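Local coordinates for CIR protein (Plasmodium chabaudi chabaudi, PDB 6ZYV) that is of unknown function but belongs to the Plasmodium interspersed repeat (PIR) family, linked to infected red blood cells, with a helical ectodomain and a predicted transmembrane helix, at residues K16-C21 and I92-Y97; C21-T26 and G30-D35; D40-K45 and G50-N55; K58-F63 and E119-Y124. The protein carries 5 engineered substitutions. One frame throughout, in Å; residues are numbered along the deposited sequence.

The four contacts lie in the N-terminal part of the helical ectodomain, from helix 8-20 to helix 122-127. Contact 1 lies nearest the chain centre, about 7 Å from it, and joins helix 8-20 to helix 81-101. Contact 2 shares Cys21 with it and closes a disulfide loop at the surface, their centres about 11 Å apart. Contact 3 closes a second one further along the connection to helix 55-71, about 22 Å from the chain centre. Contact 4 is about 8 Å from contact 3, centre to centre, with Asn121 ND2 hydrogen-bonded to Tyr41 O. Ile18 and Trp94 of contact 1 pack on its Gly62 and Phe63, so helix 55-71 lies against both helices of contact 1.

Contact 1 of 4, residues K16-C21 and I92-Y97; sequences KKIDDC and ILWLSY
Helix-to-helix packing inside the all-helical PIR ectodomain brings Ile18 and Asp19, in the last turn of helix 8-20, against Trp94 and Tyr97 of helix 81-101. The two short segments run in nearly the same direction, 27° apart, but their axes stay 12.4 Å from each other, too far for the backbones to meet. The indole of Trp94 spans that gap. Its CG stands anti to the backbone N (chi1 173°), which carries the ring across toward helix 8-20. Along one flank, Ile18 lays its CG2 branch 3.7 Å from Trp94 CZ2, the two side chains crossing at about a right angle. Leu22 and Tyr158 touch the same tryptophan, and Tyr158 of helix 154-174 also stacks on Tyr97. Trp94 is buried, and its indole N-H is satisfied by Asp19, whose negative charge would probably polarise it. Asp19 OD1 sits close to the indole plane yet is itself approached from well above the plane of its carboxylate. Tyr97 turns a ring edge to the same oxygen, CE2 lying 3.9 Å from Asp19 OD1. The bond from Trp94 NE1 to Asp19 OD1 is 2.9 Å long and almost straight, at 169°.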
loop_
_atom_site.group_PDB
_atom_site.type_symbol
_atom_site.label_atom_id
_atom_site.label_comp_id
_atom_site.label_asym_id
_atom_site.label_seq_id
_atom_site.Cartn_x
_atom_site.Cartn_y
_atom_site.Cartn_z
ATOM N N LYS A 16 6.236 3.014 -4.721
ATOM C CA LYS A 16 7.094 4.147 -5.083
ATOM C C LYS A 16 7.019 4.476 -6.585
ATOM O O LYS A 16 6.901 5.650 -6.973
ATOM C CB LYS A 16 8.552 3.959 -4.632
ATOM C CG LYS A 16 9.431 5.175 -4.995
ATOM C CD LYS A 16 9.949 5.932 -3.766
ATOM C CE LYS A 16 10.957 7.024 -4.077
ATOM N NZ LYS A 16 10.341 8.106 -4.897
ATOM N N LYS A 17 7.029 3.432 -7.426
ATOM C CA LYS A 17 6.942 3.587 -8.882
ATOM C C LYS A 17 5.638 4.323 -9.282
ATOM O O LYS A 17 5.700 5.339 -9.978
ATOM C CB LYS A 17 7.036 2.204 -9.575
ATOM C CG LYS A 17 8.233 2.042 -10.502
ATOM C CD LYS A 17 8.475 0.569 -10.933
ATOM C CE LYS A 17 8.734 -0.395 -9.771
ATOM N NZ LYS A 17 8.576 -1.841 -10.156
ATOM N N ILE A 18 4.469 3.865 -8.775
ATOM C CA ILE A 18 3.214 4.513 -9.114
ATOM C C ILE A 18 3.110 5.925 -8.503
ATOM O O ILE A 18 2.583 6.820 -9.160
ATOM C CB ILE A 18 1.958 3.639 -8.834
ATOM C CG1 ILE A 18 0.731 4.192 -9.575
ATOM C CG2 ILE A 18 1.674 3.476 -7.347
ATOM C CD1 ILE A 18 0.955 4.414 -11.071
ATOM N N ASP A 19 3.659 6.148 -7.299
ATOM C CA ASP A 19 3.655 7.471 -6.682
ATOM C C ASP A 19 4.331 8.518 -7.573
ATOM O O ASP A 19 3.727 9.558 -7.865
ATOM C CB ASP A 19 4.349 7.446 -5.307
ATOM C CG ASP A 19 3.444 7.192 -4.128
ATOM O OD1 ASP A 19 2.221 7.316 -4.290
ATOM O OD2 ASP A 19 3.964 6.853 -3.035
ATOM N N ASP A 20 5.563 8.247 -8.024
ATOM C CA ASP A 20 6.284 9.190 -8.866
ATOM C C ASP A 20 5.565 9.462 -10.193
ATOM O O ASP A 20 5.695 10.559 -10.739
ATOM C CB ASP A 20 7.719 8.686 -9.112
ATOM C CG ASP A 20 8.491 8.403 -7.829
ATOM O OD1 ASP A 20 8.124 8.971 -6.775
ATOM O OD2 ASP A 20 9.457 7.605 -7.875
ATOM N N CYS A 21 4.776 8.510 -10.691
ATOM C CA CYS A 21 4.124 8.649 -11.979
ATOM C C CYS A 21 2.707 9.116 -11.951
ATOM O O CYS A 21 2.100 9.098 -13.016
ATOM C CB CYS A 21 4.223 7.344 -12.751
ATOM S SG CYS A 21 5.809 7.099 -13.572
ATOM N N ILE A 92 -5.509 -0.699 -1.207
ATOM C CA ILE A 92 -6.552 0.156 -0.639
ATOM C C ILE A 92 -5.993 1.102 0.436
ATOM O O ILE A 92 -6.490 2.217 0.580
ATOM C CB ILE A 92 -7.746 -0.706 -0.177
ATOM C CG1 ILE A 92 -8.449 -1.280 -1.439
ATOM C CG2 ILE A 92 -8.745 0.073 0.708
ATOM C CD1 ILE A 92 -9.418 -2.381 -1.181
ATOM N N LEU A 93 -4.898 0.726 1.095
ATOM C CA LEU A 93 -4.196 1.597 2.035
ATOM C C LEU A 93 -3.550 2.730 1.232
ATOM O O LEU A 93 -3.657 3.888 1.622
ATOM C CB LEU A 93 -3.117 0.808 2.818
ATOM C CG LEU A 93 -2.254 1.634 3.771
ATOM C CD1 LEU A 93 -3.134 2.291 4.867
ATOM C CD2 LEU A 93 -1.107 0.766 4.380
ATOM N N TRP A 94 -2.918 2.405 0.080
ATOM C CA TRP A 94 -2.309 3.409 -0.787
ATOM C C TRP A 94 -3.395 4.337 -1.327
ATOM O O TRP A 94 -3.213 5.556 -1.342
ATOM C CB TRP A 94 -1.544 2.742 -1.950
ATOM C CG TRP A 94 -1.042 3.719 -2.980
ATOM C CD1 TRP A 94 0.070 4.513 -2.890
ATOM C CD2 TRP A 94 -1.685 4.059 -4.231
ATOM N NE1 TRP A 94 0.187 5.275 -4.032
ATOM C CE2 TRP A 94 -0.875 5.008 -4.872
ATOM C CE3 TRP A 94 -2.836 3.601 -4.904
ATOM C CZ2 TRP A 94 -1.197 5.528 -6.148
ATOM C CZ3 TRP A 94 -3.165 4.140 -6.140
ATOM C CH2 TRP A 94 -2.355 5.097 -6.748
ATOM N N LEU A 95 -4.536 3.767 -1.754
ATOM C CA LEU A 95 -5.648 4.528 -2.280
ATOM C C LEU A 95 -6.184 5.513 -1.235
ATOM O O LEU A 95 -6.461 6.664 -1.575
ATOM C CB LEU A 95 -6.736 3.580 -2.804
ATOM C CG LEU A 95 -7.921 4.258 -3.506
ATOM C CD1 LEU A 95 -7.462 5.127 -4.670
ATOM C CD2 LEU A 95 -8.959 3.215 -3.947
ATOM N N SER A 96 -6.266 5.088 0.044
ATOM C CA SER A 96 -6.709 5.947 1.151
ATOM C C SER A 96 -5.756 7.107 1.335
ATOM O O SER A 96 -6.193 8.232 1.540
ATOM C CB SER A 96 -6.793 5.154 2.450
ATOM O OG SER A 96 -7.680 4.075 2.248
ATOM N N TYR A 97 -4.451 6.839 1.250
ATOM C CA TYR A 97 -3.418 7.855 1.345
ATOM C C TYR A 97 -3.603 8.891 0.211
ATOM O O TYR A 97 -3.576 10.084 0.481
ATOM C CB TYR A 97 -2.010 7.206 1.355
ATOM C CG TYR A 97 -0.932 8.063 0.741
ATOM C CD1 TYR A 97 -0.384 9.128 1.440
ATOM C CD2 TYR A 97 -0.497 7.844 -0.563
ATOM C CE1 TYR A 97 0.577 9.948 0.864
ATOM C CE2 TYR A 97 0.432 8.679 -1.165
ATOM C CZ TYR A 97 0.983 9.724 -0.445
ATOM O OH TYR A 97 1.929 10.550 -1.028
#

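Contact 2 of 4, residues C21-T26 and G30-D35; sequences CLQIDT and GVCSDD
Cys21 and Cys32 bring their backbones together until the CA atoms are 4.1 Å apart, although neither segment forms regular helix or strand. Cys21 is where the chain leaves helix 8-20, and the turn that follows includes Gln23, whose positive phi helps redirect the backbone. The covalent link is a disulfide, Cys21 SG to Cys32 SG at 2.0 Å, with a chi3 of 87°, close to the unstrained right-handed value. The half-cystines reach it differently: in Cys32 the sulfur lies anti to the backbone N (chi1 -177°), whereas in Cys21 it is anti to the carbonyl carbon and tucked beside the backbone N. Gln23 comes alongside the bridge. Bent at chi2, its chain folds the amide back over the second half-cystine, with OE1 3.4 Å from Cys32 CB and NE2 3.7 Å from Cys32 SG. These are van der Waals contacts, with no hydrogen bond to the sulfur. Beyond Cys32 the chain curls round the bridge, and Ser33 N passes 3.6 Å from Cys21 SG. On the protein side, Leu22 packs on Trp94 and Ile98, Ile24 packs on Ile59, and Cys21 O is hydrogen-bonded to the hydroxyl of Tyr38. What results is a short surface loop of ten intervening residues, tied to the end of a helix and closed by one of the ectodomain's five disulfides, three of which close short loops.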
loop_
_atom_site.group_PDB
_atom_site.type_symbol
_atom_site.label_atom_id
_atom_site.label_comp_id
_atom_site.label_asym_id
_atom_site.label_seq_id
_atom_site.Cartn_x
_atom_site.Cartn_y
_atom_site.Cartn_z
ATOM N N CYS A 21 4.776 8.510 -10.691
ATOM C CA CYS A 21 4.124 8.649 -11.979
ATOM C C CYS A 21 2.707 9.116 -11.951
ATOM O O CYS A 21 2.100 9.098 -13.016
ATOM C CB CYS A 21 4.223 7.344 -12.751
ATOM S SG CYS A 21 5.809 7.099 -13.572
ATOM N N LEU A 22 2.151 9.506 -10.796
ATOM C CA LEU A 22 0.732 9.839 -10.748
ATOM C C LEU A 22 0.324 11.070 -11.596
ATOM O O LEU A 22 -0.852 11.187 -11.952
ATOM C CB LEU A 22 0.219 9.945 -9.315
ATOM C CG LEU A 22 -1.098 9.202 -9.033
ATOM C CD1 LEU A 22 -1.108 7.773 -9.597
ATOM C CD2 LEU A 22 -1.381 9.159 -7.566
ATOM N N GLN A 23 1.279 11.943 -11.959
ATOM C CA GLN A 23 1.035 13.099 -12.836
ATOM C C GLN A 23 -0.014 14.104 -12.320
ATOM O O GLN A 23 -0.436 14.990 -13.068
ATOM C CB GLN A 23 0.671 12.632 -14.262
ATOM C CG GLN A 23 1.788 12.798 -15.284
ATOM C CD GLN A 23 2.967 11.910 -14.995
ATOM O OE1 GLN A 23 3.966 12.338 -14.403
ATOM N NE2 GLN A 23 2.878 10.649 -15.412
ATOM N N ILE A 24 -0.426 13.982 -11.057
ATOM C CA ILE A 24 -1.407 14.888 -10.474
ATOM C C ILE A 24 -0.699 16.076 -9.842
ATOM O O ILE A 24 0.130 15.904 -8.949
ATOM C CB ILE A 24 -2.318 14.144 -9.471
ATOM C CG1 ILE A 24 -3.142 13.074 -10.190
ATOM C CG2 ILE A 24 -3.217 15.112 -8.711
ATOM C CD1 ILE A 24 -3.600 12.088 -9.328
ATOM N N ASP A 25 -1.010 17.274 -10.340
ATOM C CA ASP A 25 -0.474 18.570 -9.917
ATOM C C ASP A 25 -0.447 18.788 -8.390
ATOM O O ASP A 25 0.576 19.207 -7.843
ATOM C CB ASP A 25 -1.236 19.724 -10.623
ATOM C CG ASP A 25 -2.745 19.514 -10.783
ATOM O OD1 ASP A 25 -3.143 18.576 -11.518
ATOM O OD2 ASP A 25 -3.526 20.299 -10.180
ATOM N N THR A 26 -1.569 18.493 -7.713
ATOM C CA THR A 26 -1.719 18.667 -6.270
ATOM C C THR A 26 -0.903 17.659 -5.451
ATOM O O THR A 26 -0.537 17.948 -4.312
ATOM C CB THR A 26 -3.203 18.654 -5.896
ATOM O OG1 THR A 26 -3.735 17.350 -6.129
ATOM C CG2 THR A 26 -4.007 19.670 -6.688
ATOM N N GLY A 30 7.571 12.853 -6.734
ATOM C CA GLY A 30 8.720 12.702 -7.613
ATOM C C GLY A 30 8.413 12.749 -9.098
ATOM O O GLY A 30 7.274 13.005 -9.503
ATOM N N VAL A 31 9.448 12.509 -9.925
ATOM C CA VAL A 31 9.356 12.520 -11.389
ATOM C C VAL A 31 9.058 11.128 -11.927
ATOM O O VAL A 31 9.608 10.139 -11.445
ATOM C CB VAL A 31 10.616 13.133 -12.049
ATOM C CG1 VAL A 31 10.425 13.308 -13.552
ATOM C CG2 VAL A 31 10.955 14.465 -11.414
ATOM N N CYS A 32 8.168 11.057 -12.913
ATOM C CA CYS A 32 7.750 9.806 -13.515
ATOM C C CYS A 32 8.845 9.153 -14.345
ATOM O O CYS A 32 9.253 9.695 -15.375
ATOM C CB CYS A 32 6.480 10.008 -14.332
ATOM S SG CYS A 32 5.829 8.490 -15.067
ATOM N N SER A 33 9.279 7.958 -13.917
ATOM C CA SER A 33 10.301 7.167 -14.595
ATOM C C SER A 33 9.831 6.598 -15.955
ATOM O O SER A 33 10.661 6.219 -16.778
ATOM C CB SER A 33 10.740 6.024 -13.691
ATOM O OG SER A 33 9.628 5.211 -13.351
ATOM N N ASP A 34 8.523 6.521 -16.183
ATOM C CA ASP A 34 7.978 6.004 -17.436
ATOM C C ASP A 34 6.585 6.602 -17.645
ATOM O O ASP A 34 5.650 6.249 -16.928
ATOM C CB ASP A 34 7.919 4.466 -17.393
ATOM C CG ASP A 34 7.307 3.796 -18.612
ATOM O OD1 ASP A 34 7.260 4.433 -19.678
ATOM O OD2 ASP A 34 6.856 2.635 -18.490
ATOM N N ASP A 35 6.443 7.495 -18.626
ATOM C CA ASP A 35 5.171 8.159 -18.924
ATOM C C ASP A 35 4.056 7.222 -19.377
ATOM O O ASP A 35 2.891 7.607 -19.324
ATOM C CB ASP A 35 5.377 9.264 -19.965
ATOM C CG ASP A 35 6.216 10.425 -19.472
ATOM O OD1 ASP A 35 6.326 10.601 -18.232
ATOM O OD2 ASP A 35 6.746 11.170 -20.321
#

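Contact 3 of 4, residues D40-K45 and G50-N55; sequences DYCPMK and GQCETN
Gly50 enters the contact through its backbone, pressed against the extended backbone of Pro43 and Met44. Having no side chain, it lets Pro43 O approach to 3.1 Å from Gly50 CA, a short CA-H...O contact, while the carbonyl oxygen of Gly50 lies 3.6 Å from Cys42 CB. The touching parts run nearly perpendicular here, 87° apart from end to end. Gln51 turns its side chain away, and its carbonyl carbon passes beside the sulfur of Cys42. Cys52, at positive phi, completes the crossing with a disulfide: Cys42 SG and Cys52 SG are 2.0 Å apart, and the left-handed chi3 of -113° is opened wider than a right angle. In both half-cystines the sulfur is anti to the carbonyl carbon. The bridge closes a loop with nine residues between its cysteines, in the long connection from helix 8-20 to helix 55-71. A water takes the place of a direct backbone bond, donating to Pro43 O (2.7 Å) and accepting from Cys52 N (3.0 Å). The ring of Pro43 leans on the bridge, its CD 4.0 Å from Cys52 SG. Glu53, extended beyond CG, slants across the side chain of Lys45, which bends at chi2; Glu53 OE1 lies nearer to Lys45 CE (3.5 Å) than to Lys45 NZ, with which it makes a long salt bridge of 3.7 Å, and both residues are exposed. Thr54 is the N-cap of helix 55-71, with OG1 weakly accepting from Asp57 N. Asn55 then begins the helix and touches Ile24 and Asp25.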
loop_
_atom_site.group_PDB
_atom_site.type_symbol
_atom_site.label_atom_id
_atom_site.label_comp_id
_atom_site.label_asym_id
_atom_site.label_seq_id
_atom_site.Cartn_x
_atom_site.Cartn_y
_atom_site.Cartn_z
ATOM N N ASP A 40 -1.911 1.412 -20.217
ATOM C CA ASP A 40 -2.707 0.222 -20.548
ATOM C C ASP A 40 -3.975 0.095 -19.697
ATOM O O ASP A 40 -4.900 -0.608 -20.086
ATOM C CB ASP A 40 -1.868 -1.052 -20.324
ATOM C CG ASP A 40 -0.837 -1.352 -21.414
ATOM O OD1 ASP A 40 -1.159 -1.150 -22.617
ATOM O OD2 ASP A 40 0.288 -1.808 -21.061
ATOM N N TYR A 41 -3.998 0.734 -18.515
ATOM C CA TYR A 41 -5.093 0.647 -17.553
ATOM C C TYR A 41 -5.943 1.919 -17.441
ATOM O O TYR A 41 -6.802 1.990 -16.568
ATOM C CB TYR A 41 -4.560 0.208 -16.183
ATOM C CG TYR A 41 -3.695 -1.030 -16.283
ATOM C CD1 TYR A 41 -4.217 -2.229 -16.745
ATOM C CD2 TYR A 41 -2.335 -0.969 -16.041
ATOM C CE1 TYR A 41 -3.419 -3.354 -16.904
ATOM C CE2 TYR A 41 -1.530 -2.096 -16.157
ATOM C CZ TYR A 41 -2.077 -3.289 -16.600
ATOM O OH TYR A 41 -1.311 -4.419 -16.771
ATOM N N CYS A 42 -5.737 2.894 -18.331
ATOM C CA CYS A 42 -6.505 4.136 -18.370
ATOM C C CYS A 42 -7.959 3.839 -18.747
ATOM O O CYS A 42 -8.212 2.973 -19.586
ATOM C CB CYS A 42 -5.870 5.120 -19.352
ATOM S SG CYS A 42 -4.385 5.949 -18.721
ATOM N N PRO A 43 -8.931 4.516 -18.112
ATOM C CA PRO A 43 -10.340 4.241 -18.455
ATOM C C PRO A 43 -10.670 4.654 -19.880
ATOM O O PRO A 43 -10.089 5.594 -20.417
ATOM C CB PRO A 43 -11.150 5.079 -17.457
ATOM C CG PRO A 43 -10.170 5.696 -16.529
ATOM C CD PRO A 43 -8.792 5.566 -17.086
ATOM N N MET A 44 -11.654 3.987 -20.469
ATOM C CA MET A 44 -12.135 4.337 -21.788
ATOM C C MET A 44 -12.804 5.717 -21.747
ATOM O O MET A 44 -13.450 6.067 -20.760
ATOM C CB MET A 44 -13.173 3.325 -22.231
ATOM C CG MET A 44 -12.606 2.177 -22.998
ATOM S SD MET A 44 -13.946 1.430 -23.947
ATOM C CE MET A 44 -15.053 0.908 -22.597
ATOM N N LYS A 45 -12.657 6.491 -22.824
ATOM C CA LYS A 45 -13.271 7.808 -22.931
ATOM C C LYS A 45 -14.083 7.817 -24.226
ATOM O O LYS A 45 -13.510 7.713 -25.316
ATOM C CB LYS A 45 -12.198 8.914 -22.965
ATOM C CG LYS A 45 -12.779 10.314 -22.785
ATOM C CD LYS A 45 -11.991 11.400 -23.524
ATOM C CE LYS A 45 -12.730 12.724 -23.536
ATOM N NZ LYS A 45 -12.054 13.733 -24.400
ATOM N N GLY A 50 -8.431 4.902 -23.693
ATOM C CA GLY A 50 -8.151 5.974 -22.752
ATOM C C GLY A 50 -6.732 6.489 -22.734
ATOM O O GLY A 50 -5.771 5.732 -22.927
ATOM N N GLN A 51 -6.603 7.797 -22.470
ATOM C CA GLN A 51 -5.313 8.482 -22.368
ATOM C C GLN A 51 -5.027 9.012 -20.938
ATOM O O GLN A 51 -3.901 9.421 -20.672
ATOM C CB GLN A 51 -5.217 9.628 -23.402
ATOM C CG GLN A 51 -5.119 9.172 -24.866
ATOM C CD GLN A 51 -4.888 10.334 -25.827
ATOM O OE1 GLN A 51 -5.597 10.503 -26.836
ATOM N NE2 GLN A 51 -3.882 11.164 -25.540
ATOM N N CYS A 52 -6.031 8.983 -20.032
ATOM C CA CYS A 52 -6.001 9.448 -18.639
ATOM C C CYS A 52 -6.040 10.967 -18.582
ATOM O O CYS A 52 -5.054 11.598 -18.212
ATOM C CB CYS A 52 -4.832 8.873 -17.840
ATOM S SG CYS A 52 -5.082 7.173 -17.241
ATOM N N GLU A 53 -7.178 11.560 -18.954
ATOM C CA GLU A 53 -7.339 13.013 -18.991
ATOM C C GLU A 53 -7.455 13.629 -17.593
ATOM O O GLU A 53 -6.773 14.610 -17.290
ATOM C CB GLU A 53 -8.557 13.382 -19.854
ATOM C CG GLU A 53 -8.821 14.876 -19.952
ATOM C CD GLU A 53 -10.089 15.256 -20.699
ATOM O OE1 GLU A 53 -10.929 14.359 -20.954
ATOM O OE2 GLU A 53 -10.246 16.456 -21.024
ATOM N N THR A 54 -8.303 13.048 -16.741
ATOM C CA THR A 54 -8.505 13.569 -15.397
ATOM C C THR A 54 -7.588 12.904 -14.354
ATOM O O THR A 54 -6.979 11.863 -14.621
ATOM C CB THR A 54 -9.995 13.496 -15.010
ATOM O OG1 THR A 54 -10.361 12.145 -14.741
ATOM C CG2 THR A 54 -10.907 14.097 -16.070
ATOM N N ASN A 55 -7.484 13.537 -13.173
ATOM C CA ASN A 55 -6.737 13.065 -12.014
ATOM C C ASN A 55 -7.339 11.756 -11.500
ATOM O O ASN A 55 -6.597 10.864 -11.094
ATOM C CB ASN A 55 -6.782 14.111 -10.900
ATOM C CG ASN A 55 -5.963 15.330 -11.202
ATOM O OD1 ASN A 55 -5.007 15.272 -11.990
ATOM N ND2 ASN A 55 -6.321 16.456 -10.583
HETATM O O HOH W 1 -8.790 7.865 -19.669
#

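Contact 4 of 4, residues K58-F63 and E119-Y124; sequences KISAGF and ETNTNY
Hydrogen bonding carries this contact, and Ser60 and Asn121 are its principal partners. Ser60 lies on helix 55-71, where a chi1 of 173° swings Ser60 OG to the far side of CB from its own nitrogen, toward the loop before helix 122-127. Asn121 ND2 donates to Ser60 OG at 3.0 Å, with an N-H...O angle of 172°, the serine oxygen lying almost exactly in the amide plane. Ser60 OG also bonds to His117 O, and Asn121 ND2 is hydrogen-bonded to Tyr41 O. Capping is the second kind of interaction. Asn121 is the N-cap of helix 122-127, and its OD1 accepts from Asn123 N at 3.1 Å, a donor tilted out of the carbonyl plane. The side-chain amide of Asn123 comes to the same oxygen within that plane, Asn123 ND2 to Asn121 OD1 being 3.0 Å. Packing is the lesser part: Asn121 CB lies 3.5 Å from Ser60 OG. Around the polar pair, Pro43 and Ile64 touch Asn121, and Phe63 meets the ring of Tyr114 with the planes nearly perpendicular. Two acceptors for the nitrogen and two donors for the oxygen leave little doubt about the orientation of the buried Asn121 amide, whose rotation is thereby fixed between helix 55-71, the Tyr41 backbone and the start of its own helix.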
loop_
_atom_site.group_PDB
_atom_site.type_symbol
_atom_site.label_atom_id
_atom_site.label_comp_id
_atom_site.label_asym_id
_atom_site.label_seq_id
_atom_site.Cartn_x
_atom_site.Cartn_y
_atom_site.Cartn_z
ATOM N N LYS A 58 -6.185 8.897 -13.723
ATOM C CA LYS A 58 -4.803 8.525 -13.424
ATOM C C LYS A 58 -4.712 7.692 -12.143
ATOM O O LYS A 58 -3.953 6.723 -12.103
ATOM C CB LYS A 58 -3.924 9.784 -13.309
ATOM C CG LYS A 58 -3.799 10.568 -14.610
ATOM C CD LYS A 58 -3.077 11.904 -14.398
ATOM C CE LYS A 58 -3.177 12.786 -15.616
ATOM N NZ LYS A 58 -3.416 14.216 -15.259
ATOM N N ILE A 59 -5.482 8.074 -11.097
ATOM C CA ILE A 59 -5.508 7.345 -9.823
ATOM C C ILE A 59 -6.103 5.965 -10.047
ATOM O O ILE A 59 -5.568 4.980 -9.556
ATOM C CB ILE A 59 -6.295 8.125 -8.729
ATOM C CG1 ILE A 59 -5.567 9.415 -8.352
ATOM C CG2 ILE A 59 -6.499 7.262 -7.484
ATOM C CD1 ILE A 59 -6.459 10.438 -7.625
ATOM N N SER A 60 -7.199 5.895 -10.817
ATOM C CA SER A 60 -7.864 4.650 -11.129
ATOM C C SER A 60 -6.916 3.701 -11.876
ATOM O O SER A 60 -6.789 2.537 -11.489
ATOM C CB SER A 60 -9.114 4.928 -11.960
ATOM O OG SER A 60 -9.725 3.744 -12.443
ATOM N N ALA A 61 -6.215 4.212 -12.910
ATOM C CA ALA A 61 -5.280 3.421 -13.698
ATOM C C ALA A 61 -4.069 2.988 -12.861
ATOM O O ALA A 61 -3.596 1.872 -13.012
ATOM C CB ALA A 61 -4.834 4.217 -14.912
ATOM N N GLY A 62 -3.602 3.872 -11.977
ATOM C CA GLY A 62 -2.483 3.603 -11.072
ATOM C C GLY A 62 -2.803 2.540 -10.041
ATOM O O GLY A 62 -1.952 1.723 -9.697
ATOM N N PHE A 63 -4.043 2.532 -9.567
ATOM C CA PHE A 63 -4.529 1.560 -8.603
ATOM C C PHE A 63 -4.618 0.167 -9.248
ATOM O O PHE A 63 -4.228 -0.817 -8.626
ATOM C CB PHE A 63 -5.900 1.995 -8.054
ATOM C CG PHE A 63 -6.527 1.008 -7.102
ATOM C CD1 PHE A 63 -6.161 0.979 -5.763
ATOM C CD2 PHE A 63 -7.474 0.100 -7.549
ATOM C CE1 PHE A 63 -6.730 0.058 -4.891
ATOM C CE2 PHE A 63 -8.041 -0.813 -6.681
ATOM C CZ PHE A 63 -7.658 -0.832 -5.357
ATOM N N GLU A 119 -14.328 0.515 -10.299
ATOM C CA GLU A 119 -15.222 -0.479 -10.892
ATOM C C GLU A 119 -15.738 -0.023 -12.284
ATOM O O GLU A 119 -16.070 -0.848 -13.116
ATOM C CB GLU A 119 -16.359 -0.809 -9.931
ATOM C CG GLU A 119 -15.826 -1.475 -8.677
ATOM C CD GLU A 119 -16.876 -1.969 -7.703
ATOM O OE1 GLU A 119 -16.579 -2.931 -6.956
ATOM O OE2 GLU A 119 -17.991 -1.396 -7.683
ATOM N N THR A 120 -15.670 1.288 -12.548
ATOM C CA THR A 120 -16.075 1.988 -13.746
ATOM C C THR A 120 -14.993 1.880 -14.859
ATOM O O THR A 120 -15.317 1.996 -16.041
ATOM C CB THR A 120 -16.454 3.381 -13.268
ATOM O OG1 THR A 120 -17.874 3.400 -13.030
ATOM C CG2 THR A 120 -16.016 4.486 -14.158
ATOM N N ASN A 121 -13.729 1.640 -14.486
ATOM C CA ASN A 121 -12.643 1.452 -15.432
ATOM C C ASN A 121 -12.776 0.047 -16.035
ATOM O O ASN A 121 -12.810 -0.952 -15.312
ATOM C CB ASN A 121 -11.318 1.572 -14.711
ATOM C CG ASN A 121 -10.152 1.767 -15.615
ATOM O OD1 ASN A 121 -10.055 1.183 -16.705
ATOM N ND2 ASN A 121 -9.234 2.605 -15.182
ATOM N N THR A 122 -12.833 -0.031 -17.365
ATOM C CA THR A 122 -12.992 -1.319 -18.057
ATOM C C THR A 122 -11.809 -2.295 -17.843
ATOM O O THR A 122 -11.970 -3.514 -17.915
ATOM C CB THR A 122 -13.276 -1.061 -19.522
ATOM O OG1 THR A 122 -13.626 -2.301 -20.116
ATOM C CG2 THR A 122 -12.096 -0.399 -20.250
ATOM N N ASN A 123 -10.652 -1.751 -17.490
ATOM C CA ASN A 123 -9.423 -2.487 -17.234
ATOM C C ASN A 123 -9.371 -3.206 -15.899
ATOM O O ASN A 123 -8.521 -4.073 -15.697
ATOM C CB ASN A 123 -8.260 -1.532 -17.377
ATOM C CG ASN A 123 -8.151 -1.066 -18.803
ATOM O OD1 ASN A 123 -7.791 -1.830 -19.676
ATOM N ND2 ASN A 123 -8.493 0.173 -19.083
ATOM N N TYR A 124 -10.272 -2.841 -14.976
ATOM C CA TYR A 124 -10.351 -3.452 -13.673
ATOM C C TYR A 124 -10.906 -4.885 -13.803
ATOM O O TYR A 124 -10.303 -5.822 -13.284
ATOM C CB TYR A 124 -11.237 -2.585 -12.757
ATOM C CG TYR A 124 -11.384 -3.134 -11.363
ATOM C CD1 TYR A 124 -10.293 -3.221 -10.512
ATOM C CD2 TYR A 124 -12.619 -3.537 -10.882
ATOM C CE1 TYR A 124 -10.424 -3.703 -9.219
ATOM C CE2 TYR A 124 -12.766 -4.017 -9.586
ATOM C CZ TYR A 124 -11.663 -4.108 -8.761
ATOM O OH TYR A 124 -11.777 -4.600 -7.484
#